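Local coordinates for 5-carboxymethyl-2-hydroxymuconate semialdehyde dehydrogenase (Thermus thermophilus, PDB 2D4E), which probably oxidises 5-carboxymethyl-2-hydroxymuconate semialdehyde to the corresponding acid with NAD as cofactor, as a tetrameric member of the aldehyde dehydrogenase family, at residues K275-V280 against R428-T433; L286-D291 against Y462-N467; K421-A426 against H450-E455. All coordinates share one frame; numbering follows the deposited sequence.

Contact 1: K275-V280 against R428-T433; sequences KSPALV and RKANDT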
loop_
_atom_site.group_PDB
_atom_site.type_symbol
_atom_site.label_atom_id
_atom_site.label_comp_id
_atom_site.label_asym_id
_atom_site.label_seq_id
_atom_site.Cartn_x
_atom_site.Cartn_y
_atom_site.Cartn_z
ATOM N N LYS C 275 -6.753 -30.056 -8.120
ATOM C CA LYS C 275 -7.679 -30.767 -8.994
ATOM C C LYS C 275 -8.460 -29.628 -9.624
ATOM O O LYS C 275 -9.695 -29.587 -9.579
ATOM C CB LYS C 275 -8.629 -31.669 -8.194
ATOM C CG LYS C 275 -9.419 -32.654 -9.065
ATOM C CD LYS C 275 -8.526 -33.809 -9.529
ATOM C CE LYS C 275 -9.208 -34.664 -10.585
ATOM N NZ LYS C 275 -8.308 -35.745 -11.092
ATOM N N SER C 276 -7.709 -28.696 -10.200
ATOM C CA SER C 276 -8.254 -27.494 -10.810
ATOM C C SER C 276 -9.230 -27.756 -11.948
ATOM O O SER C 276 -8.969 -28.561 -12.834
ATOM C CB SER C 276 -7.102 -26.609 -11.293
ATOM O OG SER C 276 -6.179 -26.388 -10.241
ATOM N N PRO C 277 -10.377 -27.061 -11.938
ATOM C CA PRO C 277 -11.370 -27.256 -12.994
ATOM C C PRO C 277 -11.322 -26.222 -14.112
ATOM O O PRO C 277 -10.855 -25.096 -13.923
ATOM C CB PRO C 277 -12.679 -27.179 -12.230
ATOM C CG PRO C 277 -12.392 -26.033 -11.275
ATOM C CD PRO C 277 -10.957 -26.316 -10.804
ATOM N N ALA C 278 -11.789 -26.631 -15.288
ATOM C CA ALA C 278 -11.890 -25.739 -16.436
ATOM C C ALA C 278 -13.381 -25.755 -16.766
ATOM O O ALA C 278 -13.943 -26.821 -17.019
ATOM C CB ALA C 278 -11.083 -26.271 -17.613
ATOM N N LEU C 279 -14.030 -24.594 -16.727
ATOM C CA LEU C 279 -15.457 -24.520 -17.040
ATOM C C LEU C 279 -15.642 -23.873 -18.407
ATOM O O LEU C 279 -15.237 -22.729 -18.626
ATOM C CB LEU C 279 -16.234 -23.691 -16.007
ATOM C CG LEU C 279 -15.841 -23.553 -14.538
ATOM C CD1 LEU C 279 -17.048 -23.000 -13.786
ATOM C CD2 LEU C 279 -15.402 -24.862 -13.943
ATOM N N VAL C 280 -16.260 -24.605 -19.324
ATOM C CA VAL C 280 -16.480 -24.085 -20.661
ATOM C C VAL C 280 -17.959 -23.876 -20.909
ATOM O O VAL C 280 -18.748 -24.826 -20.874
ATOM C CB VAL C 280 -15.926 -25.038 -21.731
ATOM C CG1 VAL C 280 -16.133 -24.438 -23.120
ATOM C CG2 VAL C 280 -14.437 -25.292 -21.479
ATOM N N ARG C 428 -21.031 -25.056 -8.350
ATOM C CA ARG C 428 -21.152 -26.036 -7.276
ATOM C C ARG C 428 -20.168 -27.190 -7.471
ATOM O O ARG C 428 -19.439 -27.557 -6.550
ATOM C CB ARG C 428 -22.584 -26.586 -7.220
ATOM C CG ARG C 428 -22.778 -27.746 -6.250
ATOM C CD ARG C 428 -24.244 -28.177 -6.168
ATOM N NE ARG C 428 -24.753 -28.714 -7.435
ATOM C CZ ARG C 428 -24.410 -29.893 -7.947
ATOM N NH1 ARG C 428 -23.555 -30.683 -7.306
ATOM N NH2 ARG C 428 -24.926 -30.288 -9.100
ATOM N N LYS C 429 -20.161 -27.760 -8.671
ATOM C CA LYS C 429 -19.268 -28.874 -8.983
ATOM C C LYS C 429 -17.807 -28.430 -8.988
ATOM O O LYS C 429 -16.925 -29.171 -8.549
ATOM C CB LYS C 429 -19.624 -29.485 -10.343
ATOM C CG LYS C 429 -20.957 -30.217 -10.367
ATOM C CD LYS C 429 -21.269 -30.809 -11.739
ATOM C CE LYS C 429 -22.565 -31.618 -11.678
ATOM N NZ LYS C 429 -23.003 -32.164 -12.993
ATOM N N ALA C 430 -17.547 -27.225 -9.488
ATOM C CA ALA C 430 -16.176 -26.721 -9.524
ATOM C C ALA C 430 -15.599 -26.662 -8.107
ATOM O O ALA C 430 -14.477 -27.104 -7.871
ATOM C CB ALA C 430 -16.135 -25.331 -10.171
ATOM N N ASN C 431 -16.380 -26.135 -7.165
ATOM C CA ASN C 431 -15.928 -26.007 -5.779
ATOM C C ASN C 431 -16.038 -27.270 -4.947
ATOM O O ASN C 431 -15.525 -27.318 -3.828
ATOM C CB ASN C 431 -16.696 -24.899 -5.056
ATOM C CG ASN C 431 -16.309 -23.519 -5.528
ATOM O OD1 ASN C 431 -15.251 -23.335 -6.135
ATOM N ND2 ASN C 431 -17.158 -22.530 -5.239
ATOM N N ASP C 432 -16.692 -28.295 -5.481
ATOM C CA ASP C 432 -16.873 -29.523 -4.724
ATOM C C ASP C 432 -15.723 -30.534 -4.744
ATOM O O ASP C 432 -15.877 -31.646 -5.247
ATOM C CB ASP C 432 -18.181 -30.202 -5.153
ATOM C CG ASP C 432 -18.632 -31.282 -4.174
ATOM O OD1 ASP C 432 -18.214 -31.244 -2.996
ATOM O OD2 ASP C 432 -19.421 -32.164 -4.583
ATOM N N THR C 433 -14.567 -30.127 -4.218
ATOM C CA THR C 433 -13.395 -30.998 -4.078
ATOM C C THR C 433 -12.658 -30.460 -2.865
ATOM O O THR C 433 -12.942 -29.350 -2.409
ATOM C CB THR C 433 -12.410 -30.969 -5.288
ATOM O OG1 THR C 433 -11.590 -29.794 -5.230
ATOM C CG2 THR C 433 -13.168 -31.010 -6.598
#
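The puckered pyrrolidine ring of P277 meets A430 with its CG corner, and no flat group takes part in the touching: P277 CG stands 4.0 Å from A430 CB. The same corner lies 4.1 Å from A430 O, so both the methyl and the carbonyl of the alanine border it. The other neighbour of the methyl is L279, two residues along the strand, whose CD2 comes to 3.9 Å from A430 CB. The methyl thus sits against the proline and one leucine branch together, in a contact between apolar side chains. L279 carries CG beside its backbone N at a chi1 of -29°, well short of a staggered position, a mildly strained setting that accompanies the approach of CD2.

Small size is what suits alanine here. With only a methyl to accommodate, the helix can come so near that the CA atoms of P277 and A430 are 6.0 Å apart; proline and leucine, on the strand side, supply bulk without polar atoms to satisfy. The polar neighbourhood is served by R310 on the adjoining strand, whose guanidinium donates to K275 O, K429 O and A430 O and so ties the C-terminal end of the helix to K275, which leads into the strand. K275 turns away at its tip, where NZ is held by the carbonyls of I405 and E408.

Residues alternate in direction along strand 277-280: P277 and L279 face helix 423-431, whereas A278 and V280 pack on helix 286-298. This is the layering of an alpha/beta sandwich, a central, mainly parallel sheet with helices on both faces, and helix 423-431 belongs to the beta-alpha-beta crossover that carries the chain from strand 414-420 to strand 438-442, as in the catalytic domain of aldehyde dehydrogenases.

Contact 2: L286-D291 against Y462-N467; sequences LERALD and YLNSHN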
loop_
_atom_site.group_PDB
_atom_site.type_symbol
_atom_site.label_atom_id
_atom_site.label_comp_id
_atom_site.label_asym_id
_atom_site.label_seq_id
_atom_site.Cartn_x
_atom_site.Cartn_y
_atom_site.Cartn_z
ATOM N N LEU C 286 -15.010 -21.116 -28.420
ATOM C CA LEU C 286 -14.728 -22.545 -28.298
ATOM C C LEU C 286 -13.437 -23.015 -28.963
ATOM O O LEU C 286 -12.893 -24.060 -28.604
ATOM C CB LEU C 286 -15.926 -23.354 -28.807
ATOM C CG LEU C 286 -17.222 -23.076 -28.034
ATOM C CD1 LEU C 286 -18.378 -23.866 -28.628
ATOM C CD2 LEU C 286 -17.027 -23.441 -26.565
ATOM N N GLU C 287 -12.942 -22.253 -29.931
ATOM C CA GLU C 287 -11.696 -22.624 -30.587
ATOM C C GLU C 287 -10.546 -22.395 -29.606
ATOM O O GLU C 287 -9.673 -23.244 -29.454
ATOM C CB GLU C 287 -11.488 -21.788 -31.850
ATOM C CG GLU C 287 -12.496 -22.077 -32.947
ATOM C CD GLU C 287 -12.548 -23.555 -33.301
ATOM O OE1 GLU C 287 -11.485 -24.125 -33.646
ATOM O OE2 GLU C 287 -13.652 -24.146 -33.234
ATOM N N ARG C 288 -10.556 -21.244 -28.938
ATOM C CA ARG C 288 -9.520 -20.920 -27.960
ATOM C C ARG C 288 -9.687 -21.821 -26.737
ATOM O O ARG C 288 -8.706 -22.310 -26.172
ATOM C CB ARG C 288 -9.622 -19.450 -27.531
ATOM C CG ARG C 288 -8.524 -19.015 -26.559
ATOM C CD ARG C 288 -8.903 -17.761 -25.766
ATOM N NE ARG C 288 -9.233 -16.620 -26.619
ATOM C CZ ARG C 288 -9.527 -15.404 -26.163
ATOM N NH1 ARG C 288 -9.523 -15.159 -24.856
ATOM N NH2 ARG C 288 -9.821 -14.426 -27.016
ATOM N N ALA C 289 -10.937 -22.034 -26.329
ATOM C CA ALA C 289 -11.225 -22.880 -25.175
ATOM C C ALA C 289 -10.676 -24.287 -25.412
ATOM O O ALA C 289 -10.099 -24.890 -24.512
ATOM C CB ALA C 289 -12.731 -22.935 -24.916
ATOM N N LEU C 290 -10.853 -24.801 -26.628
ATOM C CA LEU C 290 -10.357 -26.128 -26.973
ATOM C C LEU C 290 -8.831 -26.165 -26.862
ATOM O O LEU C 290 -8.265 -27.059 -26.231
ATOM C CB LEU C 290 -10.786 -26.507 -28.397
ATOM C CG LEU C 290 -10.279 -27.856 -28.925
ATOM C CD1 LEU C 290 -10.775 -28.976 -28.023
ATOM C CD2 LEU C 290 -10.765 -28.074 -30.361
ATOM N N ASP C 291 -8.162 -25.197 -27.479
ATOM C CA ASP C 291 -6.708 -25.150 -27.416
ATOM C C ASP C 291 -6.243 -25.102 -25.970
ATOM O O ASP C 291 -5.340 -25.833 -25.579
ATOM C CB ASP C 291 -6.172 -23.918 -28.141
ATOM C CG ASP C 291 -6.181 -24.073 -29.643
ATOM O OD1 ASP C 291 -5.976 -23.056 -30.332
ATOM O OD2 ASP C 291 -6.380 -25.201 -30.137
ATOM N N TYR C 462 -8.241 -18.024 -14.010
ATOM C CA TYR C 462 -7.871 -17.548 -15.332
ATOM C C TYR C 462 -9.129 -17.489 -16.183
ATOM O O TYR C 462 -9.862 -18.477 -16.312
ATOM C CB TYR C 462 -6.842 -18.488 -15.965
ATOM C CG TYR C 462 -5.526 -18.492 -15.223
ATOM C CD1 TYR C 462 -4.528 -17.559 -15.520
ATOM C CD2 TYR C 462 -5.302 -19.389 -14.178
ATOM C CE1 TYR C 462 -3.338 -17.522 -14.789
ATOM C CE2 TYR C 462 -4.124 -19.363 -13.446
ATOM C CZ TYR C 462 -3.146 -18.428 -13.757
ATOM O OH TYR C 462 -1.981 -18.414 -13.033
ATOM N N LEU C 463 -9.386 -16.317 -16.746
ATOM C CA LEU C 463 -10.552 -16.118 -17.584
ATOM C C LEU C 463 -10.152 -16.153 -19.047
ATOM O O LEU C 463 -9.303 -15.381 -19.488
ATOM C CB LEU C 463 -11.215 -14.779 -17.256
ATOM C CG LEU C 463 -11.664 -14.598 -15.801
ATOM C CD1 LEU C 463 -12.292 -13.220 -15.622
ATOM C CD2 LEU C 463 -12.653 -15.699 -15.431
ATOM N N ASN C 464 -10.753 -17.078 -19.787
ATOM C CA ASN C 464 -10.504 -17.230 -21.217
ATOM C C ASN C 464 -9.059 -17.406 -21.656
ATOM O O ASN C 464 -8.630 -16.846 -22.670
ATOM C CB ASN C 464 -11.135 -16.059 -21.969
ATOM C CG ASN C 464 -12.639 -16.022 -21.802
ATOM O OD1 ASN C 464 -13.290 -17.068 -21.784
ATOM N ND2 ASN C 464 -13.202 -14.819 -21.689
ATOM N N SER C 465 -8.309 -18.204 -20.906
ATOM C CA SER C 465 -6.925 -18.458 -21.263
ATOM C C SER C 465 -6.368 -19.599 -20.448
ATOM O O SER C 465 -6.994 -20.064 -19.498
ATOM C CB SER C 465 -6.055 -17.225 -21.012
ATOM O OG SER C 465 -5.549 -17.233 -19.689
ATOM N N HIS C 466 -5.178 -20.042 -20.838
ATOM C CA HIS C 466 -4.485 -21.099 -20.129
ATOM C C HIS C 466 -3.708 -20.405 -19.005
ATOM O O HIS C 466 -3.854 -19.199 -18.791
ATOM C CB HIS C 466 -3.526 -21.820 -21.074
ATOM C CG HIS C 466 -2.568 -20.906 -21.769
ATOM N ND1 HIS C 466 -2.987 -19.883 -22.593
ATOM C CD2 HIS C 466 -1.216 -20.843 -21.745
ATOM C CE1 HIS C 466 -1.933 -19.227 -23.045
ATOM N NE2 HIS C 466 -0.846 -19.789 -22.546
ATOM N N ASN C 467 -2.879 -21.163 -18.300
ATOM C CA ASN C 467 -2.094 -20.639 -17.188
ATOM C C ASN C 467 -0.968 -19.701 -17.650
ATOM O O ASN C 467 0.066 -20.162 -18.133
ATOM C CB ASN C 467 -1.511 -21.818 -16.400
ATOM C CG ASN C 467 -1.032 -21.422 -15.021
ATOM O OD1 ASN C 467 -0.065 -20.670 -14.875
ATOM N ND2 ASN C 467 -1.714 -21.919 -13.997
#
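R288 reaches from its helix to the backbone carbonyl of N464, its NH1 lying 2.9 Å from N464 O. The bond is nearly straight, 162° at the hydrogen; it uses a lone pair in the carbonyl plane, and the oxygen lies close to the plane of the guanidinium, at its edge. The conformation of the arginine explains the approach: CG is anti to the backbone N, which carries the chain away from the helix, and a bend at chi3 (-57°) then swings the guanidinium round beside the carbonyl. R288 CD itself lies 3.2 Å from N464 O, and the bend beyond it brings R288 NH1 to the same oxygen and within 3.4 Å of N464 CB. The N464 amide stands almost perpendicular to the guanidinium, planes 87° apart, and looks elsewhere: ND2 donates to T443 O. N464 has a left-handed helical backbone, which asparagine tolerates better than most residues, and this kink ends strand 460-463 and presents the carbonyl.

NH1 has a second, charged partner in E447 of the third subunit, so one nitrogen joins helix, loop and interface. Cutting R288 back to alanine would probably leave N464 O without this donor and take one countercharge from E447 of the third subunit. Next along the loop, S465 OG donates to H466 O at 2.7 Å.

Helix 286-298 follows strand 277-280 and lies against the sheet through A289, which packs on V280 and F442. Y462, in outermost strand 460-463, pairs in parallel with a strand of the second subunit, so the sheet continues across the interface.

Contact 3: K421-A426 against H450-E455; sequences KDEEEA and HRLALE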
loop_
_atom_site.group_PDB
_atom_site.type_symbol
_atom_site.label_atom_id
_atom_site.label_comp_id
_atom_site.label_asym_id
_atom_site.label_seq_id
_atom_site.Cartn_x
_atom_site.Cartn_y
_atom_site.Cartn_z
ATOM N N LYS C 421 -25.594 -28.193 -16.197
ATOM C CA LYS C 421 -26.744 -27.623 -16.888
ATOM C C LYS C 421 -26.821 -26.103 -16.837
ATOM O O LYS C 421 -27.454 -25.492 -17.691
ATOM C CB LYS C 421 -28.045 -28.225 -16.339
ATOM C CG LYS C 421 -28.452 -27.714 -14.969
ATOM C CD LYS C 421 -29.735 -28.380 -14.497
ATOM C CE LYS C 421 -30.378 -27.609 -13.349
ATOM N NZ LYS C 421 -29.466 -27.476 -12.184
ATOM N N ASP C 422 -26.184 -25.492 -15.842
ATOM C CA ASP C 422 -26.208 -24.039 -15.725
ATOM C C ASP C 422 -25.078 -23.503 -14.851
ATOM O O ASP C 422 -24.349 -24.272 -14.222
ATOM C CB ASP C 422 -27.571 -23.581 -15.185
ATOM C CG ASP C 422 -27.892 -24.163 -13.821
ATOM O OD1 ASP C 422 -29.083 -24.152 -13.444
ATOM O OD2 ASP C 422 -26.965 -24.621 -13.120
ATOM N N GLU C 423 -24.943 -22.182 -14.819
ATOM C CA GLU C 423 -23.890 -21.526 -14.048
ATOM C C GLU C 423 -23.825 -22.009 -12.604
ATOM O O GLU C 423 -22.756 -22.375 -12.111
ATOM C CB GLU C 423 -24.082 -20.007 -14.085
ATOM C CG GLU C 423 -23.026 -19.232 -13.310
ATOM C CD GLU C 423 -23.197 -17.722 -13.413
ATOM O OE1 GLU C 423 -22.648 -17.011 -12.544
ATOM O OE2 GLU C 423 -23.864 -17.248 -14.362
ATOM N N GLU C 424 -24.970 -22.005 -11.931
ATOM C CA GLU C 424 -25.063 -22.447 -10.540
ATOM C C GLU C 424 -24.466 -23.847 -10.336
ATOM O O GLU C 424 -23.707 -24.078 -9.392
ATOM C CB GLU C 424 -26.538 -22.416 -10.103
ATOM C CG GLU C 424 -26.896 -23.253 -8.883
ATOM C CD GLU C 424 -28.391 -23.197 -8.558
ATOM O OE1 GLU C 424 -29.218 -23.307 -9.494
ATOM O OE2 GLU C 424 -28.742 -23.054 -7.365
ATOM N N GLU C 425 -24.805 -24.776 -11.225
ATOM C CA GLU C 425 -24.297 -26.139 -11.125
ATOM C C GLU C 425 -22.813 -26.212 -11.510
ATOM O O GLU C 425 -22.058 -26.993 -10.938
ATOM C CB GLU C 425 -25.131 -27.078 -12.006
ATOM C CG GLU C 425 -24.670 -28.530 -12.008
ATOM C CD GLU C 425 -25.659 -29.448 -12.709
ATOM O OE1 GLU C 425 -26.676 -29.815 -12.081
ATOM O OE2 GLU C 425 -25.430 -29.793 -13.888
ATOM N N ALA C 426 -22.396 -25.398 -12.472
ATOM C CA ALA C 426 -20.991 -25.390 -12.873
ATOM C C ALA C 426 -20.133 -24.972 -11.673
ATOM O O ALA C 426 -19.083 -25.562 -11.411
ATOM C CB ALA C 426 -20.776 -24.425 -14.031
ATOM N N HIS C 450 -16.737 -12.408 -14.044
ATOM C CA HIS C 450 -16.290 -11.848 -12.772
ATOM C C HIS C 450 -17.013 -12.465 -11.591
ATOM O O HIS C 450 -16.429 -12.659 -10.526
ATOM C CB HIS C 450 -16.478 -10.331 -12.775
ATOM C CG HIS C 450 -15.517 -9.620 -13.672
ATOM N ND1 HIS C 450 -14.188 -9.454 -13.351
ATOM C CD2 HIS C 450 -15.675 -9.084 -14.905
ATOM C CE1 HIS C 450 -13.567 -8.847 -14.346
ATOM N NE2 HIS C 450 -14.448 -8.612 -15.302
ATOM N N ARG C 451 -18.285 -12.781 -11.796
ATOM C CA ARG C 451 -19.113 -13.397 -10.772
ATOM C C ARG C 451 -18.512 -14.752 -10.396
ATOM O O ARG C 451 -18.312 -15.049 -9.219
ATOM C CB ARG C 451 -20.534 -13.558 -11.311
ATOM C CG ARG C 451 -21.574 -13.974 -10.302
ATOM C CD ARG C 451 -22.961 -13.676 -10.859
ATOM N NE ARG C 451 -23.196 -14.323 -12.148
ATOM C CZ ARG C 451 -23.835 -13.752 -13.167
ATOM N NH1 ARG C 451 -24.301 -12.514 -13.053
ATOM N NH2 ARG C 451 -24.018 -14.423 -14.298
ATOM N N LEU C 452 -18.211 -15.569 -11.403
ATOM C CA LEU C 452 -17.609 -16.876 -11.163
ATOM C C LEU C 452 -16.187 -16.730 -10.619
ATOM O O LEU C 452 -15.750 -17.520 -9.785
ATOM C CB LEU C 452 -17.578 -17.693 -12.451
ATOM C CG LEU C 452 -18.914 -18.290 -12.901
ATOM C CD1 LEU C 452 -18.772 -18.900 -14.287
ATOM C CD2 LEU C 452 -19.356 -19.336 -11.886
ATOM N N ALA C 453 -15.463 -15.721 -11.089
ATOM C CA ALA C 453 -14.098 -15.518 -10.618
ATOM C C ALA C 453 -14.131 -15.295 -9.104
ATOM O O ALA C 453 -13.319 -15.851 -8.366
ATOM C CB ALA C 453 -13.462 -14.320 -11.329
ATOM N N LEU C 454 -15.091 -14.499 -8.647
ATOM C CA LEU C 454 -15.230 -14.213 -7.223
ATOM C C LEU C 454 -15.724 -15.405 -6.399
ATOM O O LEU C 454 -15.340 -15.563 -5.242
ATOM C CB LEU C 454 -16.184 -13.035 -7.011
ATOM C CG LEU C 454 -16.354 -12.594 -5.552
ATOM C CD1 LEU C 454 -15.062 -11.948 -5.070
ATOM C CD2 LEU C 454 -17.505 -11.608 -5.426
ATOM N N GLU C 455 -16.570 -16.239 -6.993
ATOM C CA GLU C 455 -17.131 -17.398 -6.293
ATOM C C GLU C 455 -16.295 -18.684 -6.310
ATOM O O GLU C 455 -16.468 -19.540 -5.448
ATOM C CB GLU C 455 -18.524 -17.714 -6.851
ATOM C CG GLU C 455 -19.566 -16.638 -6.602
ATOM C CD GLU C 455 -19.909 -16.490 -5.130
ATOM O OE1 GLU C 455 -20.292 -17.498 -4.502
ATOM O OE2 GLU C 455 -19.805 -15.368 -4.598
#
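Two helices lying side by side, 423-431 and 446-455, are clamped here by a salt bridge between E423 in the first turn of one and R451 on the other. The arginine grips side-on. R451 NE is 2.8 Å from E423 OE1 in a bond of 167°, and R451 NH2 is 2.8 Å from E423 OE2. Each oxygen offers its syn lone pair, the one facing its twin, and the carboxylate and guanidinium are nearly coplanar at 21°. E423 OE1 lies close to the guanidinium plane, whereas OE2 is more tilted from it. With CG anti to its backbone N and an extended chain beyond, E423 spans the gap; R451 instead bends at chi3 (56°) to turn its NE edge toward the acid. Two bonds to two atoms fix the rotation of both groups. A long residue of each charge suits these places, as E423 CA and R451 CA are 10.0 Å apart.

Alongside the glutamate chain, L452 CD2 touches E423 CG at 3.9 Å, an apolar contact with its methylene part; the leucine also packs on F281 and L427. D422 is the N-cap of its helix, OD2 accepting from E425 N at 2.9 Å.

R451 NH1 donates to L505 O of the fourth subunit, and E455 pairs with R82 of the second and R152 of the fourth, so the helix lies within the tetramer interface. Helix 446-455 links strand 438-442 to its parallel neighbour 460-463, which makes the contact one between successive beta-alpha-beta connections of an alpha/beta fold.

The three contacts lie on one side of the chain's centre; contacts 1 and 2 reach the same sheet, and contact 3 joins two helices that connect its strands. Contacts 1 and 3, centres about 10 Å apart, both use helix 423-431: L279 CD1 packs on A426 CB at 4.0 Å, and N431 ND2 lies 3.1 Å from E455 O in a probable hydrogen bond. Contacts 1 and 2, about 15 Å between centres, meet on the other face of the strand, where V280 CG1 touches L286 CD2 at 3.7 Å. Contacts 2 and 3 do not touch, but both reach the second subunit. The bound NAD, about 13 Å from the P277 side chain, is not touched by it.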